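Local coordinates for GrpU microcompartment shell protein (Pectobacterium wasabiae, PDB 4OLP) that assembles as a hexamer and forms part of a bacterial microcompartment shell, where it probably binds an iron-sulfur cluster, at residues N7-E12 against V32-I37; V60-I65 against T74-F79. One frame throughout, in Å; residues are numbered along the deposited sequence.

Both contacts belong to one four-stranded antiparallel sheet, the core of the BMC shell fold, in the strand order 3-7, 36-42, 74-80, 60-65. Contact 1 closes first along the chain, at one edge of the sheet where the chain leaves strand 3-7 and later enters strand 36-42; contact 2 follows as the hairpin of the last two strands. Their centres lie about 13 Å apart and they meet directly: Ile37 CG1 of contact 1 packs on Phe79 CD2 of contact 2 at 3.7 Å. Contact 1 thus joins the N-terminal segment to the sheet and meets a second subunit, while contact 2 is buried and pairs the outer strand 60-65 with strand 74-80, which neighbours strand 36-42.

Contact 1: residues N7-E12 against V32-I37; sequences NAPTLE and VRIDAI
The Asn7 amide comes to Ala36 with its ND2, 4.2 Å from CB; the Arg33 guanidinium has Asp35 OD1 at its edge and in its plane. This is the edge of the BMC sheet, where Asn7 and Ala36 form an antiparallel non-hydrogen-bonded pair and Asp35 and Ala36 together face Gly80 in a classic beta bulge. Arg33 grips Asp35 side-on in a salt bridge within 32-37: both donors converge on OD1, NE at 2.9 Å and about 30° out of the carboxylate plane, NH1 at the syn lone pair, which would restrain the rotation of the carboxylate.

Across the contact the Pro9 ring meets 32-37 through CB, CG and CD. It packs against two isoleucines that meet its CG from the same side, Ile37 CD1 at 3.7 Å and Ile34 CG2 at 4.0 Å, the Ile34 side chain crossing the proline at about a right angle. Ile37 reaches it because CG1 stands anti to its own carbonyl carbon (chi1 -56°) and the chain then runs out extended to CD1. Helix 82-92 covers the sheet face of Asn7 and Ala36 through Val82 and Val85. The two isoleucines lie instead against Leu14 of helix 11-19 and against Phe79. The 7-12 segment also binds a second subunit: Thr10 OG1 bonds to Ser55 OG and Asn7 O to Lys56 NZ, both of that neighbouring chain, so this corner helps join subunits of the hexamer. A single backbone hydrogen bond ties the two segments together, Ala8 N to Asp35 O at 2.7 Å, with the donor almost in line with the carbonyl (C=O...N 172°), and the same oxygen has Pro9 CD only 3.4 Å away.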
loop_
_atom_site.group_PDB
_atom_site.type_symbol
_atom_site.label_atom_id
_atom_site.label_comp_id
_atom_site.label_asym_id
_atom_site.label_seq_id
_atom_site.Cartn_x
_atom_site.Cartn_y
_atom_site.Cartn_z
ATOM N N ASN B 7 -14.795 17.266 20.262
ATOM C CA ASN B 7 -15.028 17.824 21.587
ATOM C C ASN B 7 -15.704 16.782 22.453
ATOM O O ASN B 7 -16.663 16.141 22.033
ATOM C CB ASN B 7 -15.865 19.094 21.507
ATOM C CG ASN B 7 -15.163 20.191 20.725
ATOM O OD1 ASN B 7 -15.508 20.447 19.568
ATOM N ND2 ASN B 7 -14.148 20.827 21.335
ATOM N N ALA B 8 -15.166 16.596 23.651
ATOM C CA ALA B 8 -15.786 15.749 24.651
ATOM C C ALA B 8 -16.008 14.370 24.083
ATOM O O ALA B 8 -17.161 13.951 23.906
ATOM C CB ALA B 8 -17.105 16.349 25.111
ATOM N N PRO B 9 -14.909 13.650 23.813
ATOM C CA PRO B 9 -15.041 12.349 23.197
ATOM C C PRO B 9 -15.591 11.307 24.146
ATOM O O PRO B 9 -15.386 11.379 25.336
ATOM C CB PRO B 9 -13.608 11.999 22.814
ATOM C CG PRO B 9 -12.781 12.757 23.770
ATOM C CD PRO B 9 -13.503 14.045 23.948
ATOM N N THR B 10 -16.296 10.347 23.580
ATOM C CA THR B 10 -16.837 9.200 24.293
ATOM C C THR B 10 -15.689 8.335 24.830
ATOM O O THR B 10 -14.565 8.457 24.370
ATOM C CB THR B 10 -17.703 8.418 23.273
ATOM O OG1 THR B 10 -18.836 9.217 22.889
ATOM C CG2 THR B 10 -18.181 7.080 23.797
ATOM N N LEU B 11 -15.973 7.458 25.786
ATOM C CA LEU B 11 -15.021 6.417 26.183
ATOM C C LEU B 11 -14.742 5.444 25.017
ATOM O O LEU B 11 -13.588 5.071 24.774
ATOM C CB LEU B 11 -15.537 5.641 27.393
ATOM C CG LEU B 11 -15.678 6.416 28.704
ATOM C CD1 LEU B 11 -16.464 5.605 29.727
ATOM C CD2 LEU B 11 -14.329 6.804 29.279
ATOM N N GLU B 12 -15.798 5.024 24.321
ATOM C CA GLU B 12 -15.676 4.241 23.068
ATOM C C GLU B 12 -14.824 4.913 21.998
ATOM O O GLU B 12 -14.106 4.247 21.246
ATOM C CB GLU B 12 -17.046 3.948 22.457
ATOM C CG GLU B 12 -17.921 3.008 23.268
ATOM C CD GLU B 12 -19.216 2.627 22.565
ATOM O OE1 GLU B 12 -19.439 3.014 21.387
ATOM O OE2 GLU B 12 -20.027 1.928 23.215
ATOM N N VAL B 32 -3.309 12.882 31.018
ATOM C CA VAL B 32 -3.758 14.198 30.496
ATOM C C VAL B 32 -5.285 14.305 30.402
ATOM O O VAL B 32 -5.968 13.317 30.087
ATOM C CB VAL B 32 -3.118 14.498 29.141
ATOM C CG1 VAL B 32 -3.917 13.886 27.997
ATOM C CG2 VAL B 32 -2.958 15.973 28.937
ATOM N N ARG B 33 -5.821 15.476 30.727
ATOM C CA ARG B 33 -7.260 15.679 30.673
ATOM C C ARG B 33 -7.748 15.814 29.224
ATOM O O ARG B 33 -7.363 16.741 28.523
ATOM C CB ARG B 33 -7.614 16.962 31.374
ATOM C CG ARG B 33 -9.046 17.401 31.174
ATOM C CD ARG B 33 -9.346 18.562 32.068
ATOM N NE ARG B 33 -10.645 19.108 31.673
ATOM C CZ ARG B 33 -11.474 19.760 32.471
ATOM N NH1 ARG B 33 -12.606 20.175 31.951
ATOM N NH2 ARG B 33 -11.198 19.976 33.771
ATOM N N ILE B 34 -8.601 14.905 28.765
ATOM C CA ILE B 34 -8.924 14.941 27.360
ATOM C C ILE B 34 -10.272 15.570 27.089
ATOM O O ILE B 34 -11.276 14.873 26.930
ATOM C CB ILE B 34 -8.821 13.546 26.738
ATOM C CG1 ILE B 34 -7.398 13.006 26.926
ATOM C CG2 ILE B 34 -9.159 13.595 25.258
ATOM C CD1 ILE B 34 -7.231 11.545 26.605
ATOM N N ASP B 35 -10.290 16.891 27.076
ATOM C CA ASP B 35 -11.500 17.612 26.728
ATOM C C ASP B 35 -11.720 17.402 25.238
ATOM O O ASP B 35 -12.852 17.236 24.788
ATOM C CB ASP B 35 -11.355 19.110 26.980
ATOM C CG ASP B 35 -11.321 19.477 28.414
ATOM O OD1 ASP B 35 -12.124 18.900 29.164
ATOM O OD2 ASP B 35 -10.556 20.392 28.806
ATOM N N ALA B 36 -10.629 17.409 24.473
ATOM C CA ALA B 36 -10.741 17.376 23.030
ATOM C C ALA B 36 -9.639 16.547 22.381
ATOM O O ALA B 36 -8.594 16.294 22.973
ATOM C CB ALA B 36 -10.703 18.790 22.503
ATOM N N ILE B 37 -9.913 16.108 21.164
ATOM C CA ILE B 37 -8.941 15.414 20.340
ATOM C C ILE B 37 -8.901 16.076 18.972
ATOM O O ILE B 37 -9.919 16.150 18.283
ATOM C CB ILE B 37 -9.300 13.928 20.154
ATOM C CG1 ILE B 37 -9.442 13.238 21.511
ATOM C CG2 ILE B 37 -8.221 13.243 19.337
ATOM C CD1 ILE B 37 -10.029 11.844 21.448
#

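Contact 2: residues V60-I65 against T74-F79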
loop_
_atom_site.group_PDB
_atom_site.type_symbol
_atom_site.label_atom_id
_atom_site.label_comp_id
_atom_site.label_asym_id
_atom_site.label_seq_id
_atom_site.Cartn_x
_atom_site.Cartn_y
_atom_site.Cartn_z
ATOM N N VAL B 60 -1.053 18.837 26.432
ATOM C CA VAL B 60 -1.395 17.959 25.334
ATOM C C VAL B 60 -0.431 16.784 25.293
ATOM O O VAL B 60 0.703 16.806 25.728
ATOM C CB VAL B 60 -1.469 18.611 23.917
ATOM C CG1 VAL B 60 -2.434 19.793 23.874
ATOM C CG2 VAL B 60 -0.090 19.062 23.450
ATOM N N ALA B 61 -0.955 15.759 24.696
ATOM C CA ALA B 61 -0.272 14.531 24.407
ATOM C C ALA B 61 -0.465 14.272 22.905
ATOM O O ALA B 61 -1.441 14.728 22.308
ATOM C CB ALA B 61 -0.920 13.460 25.228
ATOM N N VAL B 62 0.497 13.616 22.281
ATOM C CA VAL B 62 0.427 13.362 20.848
ATOM C C VAL B 62 0.692 11.913 20.546
ATOM O O VAL B 62 1.403 11.213 21.287
ATOM C CB VAL B 62 1.435 14.183 20.021
ATOM C CG1 VAL B 62 0.914 15.598 19.852
ATOM C CG2 VAL B 62 2.825 14.169 20.655
ATOM N N SER B 63 0.147 11.477 19.426
ATOM C CA SER B 63 0.400 10.138 18.985
ATOM C C SER B 63 0.079 10.024 17.520
ATOM O O SER B 63 -0.716 10.790 16.976
ATOM C CB SER B 63 -0.402 9.141 19.804
ATOM O OG SER B 63 -0.241 7.844 19.277
ATOM N N GLU B 64 0.767 9.085 16.888
ATOM C CA GLU B 64 0.477 8.690 15.548
ATOM C C GLU B 64 -0.750 7.847 15.640
ATOM O O GLU B 64 -0.920 7.116 16.607
ATOM C CB GLU B 64 1.558 7.707 15.068
ATOM C CG GLU B 64 3.019 8.121 15.283
ATOM C CD GLU B 64 3.713 7.252 16.327
ATOM O OE1 GLU B 64 3.406 7.443 17.531
ATOM O OE2 GLU B 64 4.563 6.411 15.945
ATOM N N ILE B 65 -1.565 7.900 14.596
ATOM C CA ILE B 65 -2.668 6.969 14.402
ATOM C C ILE B 65 -2.404 6.248 13.087
ATOM O O ILE B 65 -2.089 6.901 12.073
ATOM C CB ILE B 65 -4.005 7.736 14.331
ATOM C CG1 ILE B 65 -4.246 8.538 15.621
ATOM C CG2 ILE B 65 -5.175 6.808 14.080
ATOM C CD1 ILE B 65 -4.282 7.715 16.897
ATOM N N THR B 74 0.188 10.466 6.976
ATOM C CA THR B 74 -0.485 9.681 8.064
ATOM C C THR B 74 -1.242 10.630 9.011
ATOM O O THR B 74 -1.398 11.808 8.657
ATOM C CB THR B 74 0.509 8.739 8.812
ATOM O OG1 THR B 74 -0.176 7.985 9.825
ATOM C CG2 THR B 74 1.662 9.513 9.449
ATOM N N THR B 75 -1.702 10.136 10.179
ATOM C CA THR B 75 -2.536 10.946 11.091
ATOM C C THR B 75 -1.917 11.180 12.465
ATOM O O THR B 75 -1.406 10.256 13.097
ATOM C CB THR B 75 -3.913 10.311 11.298
ATOM O OG1 THR B 75 -4.471 10.065 10.017
ATOM C CG2 THR B 75 -4.853 11.245 12.066
ATOM N N LEU B 76 -1.957 12.440 12.892
ATOM C CA LEU B 76 -1.511 12.837 14.212
ATOM C C LEU B 76 -2.756 13.110 15.028
ATOM O O LEU B 76 -3.737 13.682 14.517
ATOM C CB LEU B 76 -0.678 14.115 14.136
ATOM C CG LEU B 76 -0.135 14.706 15.441
ATOM C CD1 LEU B 76 0.886 13.817 16.139
ATOM C CD2 LEU B 76 0.477 16.064 15.137
ATOM N N ALA B 77 -2.720 12.676 16.281
ATOM C CA ALA B 77 -3.811 12.912 17.201
ATOM C C ALA B 77 -3.237 13.743 18.316
ATOM O O ALA B 77 -2.160 13.447 18.781
ATOM C CB ALA B 77 -4.361 11.597 17.726
ATOM N N ILE B 78 -3.952 14.803 18.703
ATOM C CA ILE B 78 -3.544 15.718 19.754
ATOM C C ILE B 78 -4.603 15.672 20.837
ATOM O O ILE B 78 -5.771 15.979 20.593
ATOM C CB ILE B 78 -3.391 17.126 19.202
ATOM C CG1 ILE B 78 -2.085 17.214 18.440
ATOM C CG2 ILE B 78 -3.298 18.180 20.296
ATOM C CD1 ILE B 78 -2.199 18.081 17.204
ATOM N N PHE B 79 -4.199 15.234 22.024
ATOM C CA PHE B 79 -5.122 15.053 23.121
ATOM C C PHE B 79 -4.812 16.061 24.169
ATOM O O PHE B 79 -3.641 16.252 24.535
ATOM C CB PHE B 79 -4.964 13.689 23.774
ATOM C CG PHE B 79 -5.005 12.548 22.826
ATOM C CD1 PHE B 79 -3.861 12.140 22.148
ATOM C CD2 PHE B 79 -6.160 11.842 22.659
ATOM C CE1 PHE B 79 -3.881 11.067 21.285
ATOM C CE2 PHE B 79 -6.198 10.755 21.803
ATOM C CZ PHE B 79 -5.065 10.371 21.105
#
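Strands 60-65 and 74-79 run antiparallel at 161°, their axes 4.6 Å apart at the closest, as a regular hairpin ladder with five backbone hydrogen bonds. Ala61-Phe79 and Ser63-Ala77 are bonded both ways, Phe79 N to Ala61 O being nearly straight (176° at the hydrogen); Ile65 N to Thr75 O is the fifth. CA-H...O contacts supplement these bonds, among them Val62 CA to Ala77 O at 3.3 Å.

On the face of Ala61, Ser63, Ile65, Thr75, Ala77 and Phe79, the phenyl ring swings back towards the partner strand, with CG anti to its own carbonyl carbon (chi1 -52°). Its edge, not a face, meets Ala61 O, 3.5 Å from CD1, and Ser63 CB, 4.2 Å from CE1. Farther along, Ile65 lays CG1 3.7 Å from Ala77 CB, while Ser63 OG turns to its own strand and bonds to Glu64 O. On the other face Val62 and Ile78 lie side by side and point the same way, CG1 to CG1 at 3.7 Å. Leu76 curls CD1 towards Val62 CB (3.9 Å), and Val60 CG1 touches Ile78 CG2 beside them.

In BMC proteins the loop joining these strands typically faces the hexamer pore; here 67-72 is not modelled. Strand 36-42 bonds to the far edge of 74-79; helices 44-56 and 82-92 cover the Val62-Leu76-Ile78 face, and Met21 and Pro22 pack on Ser63.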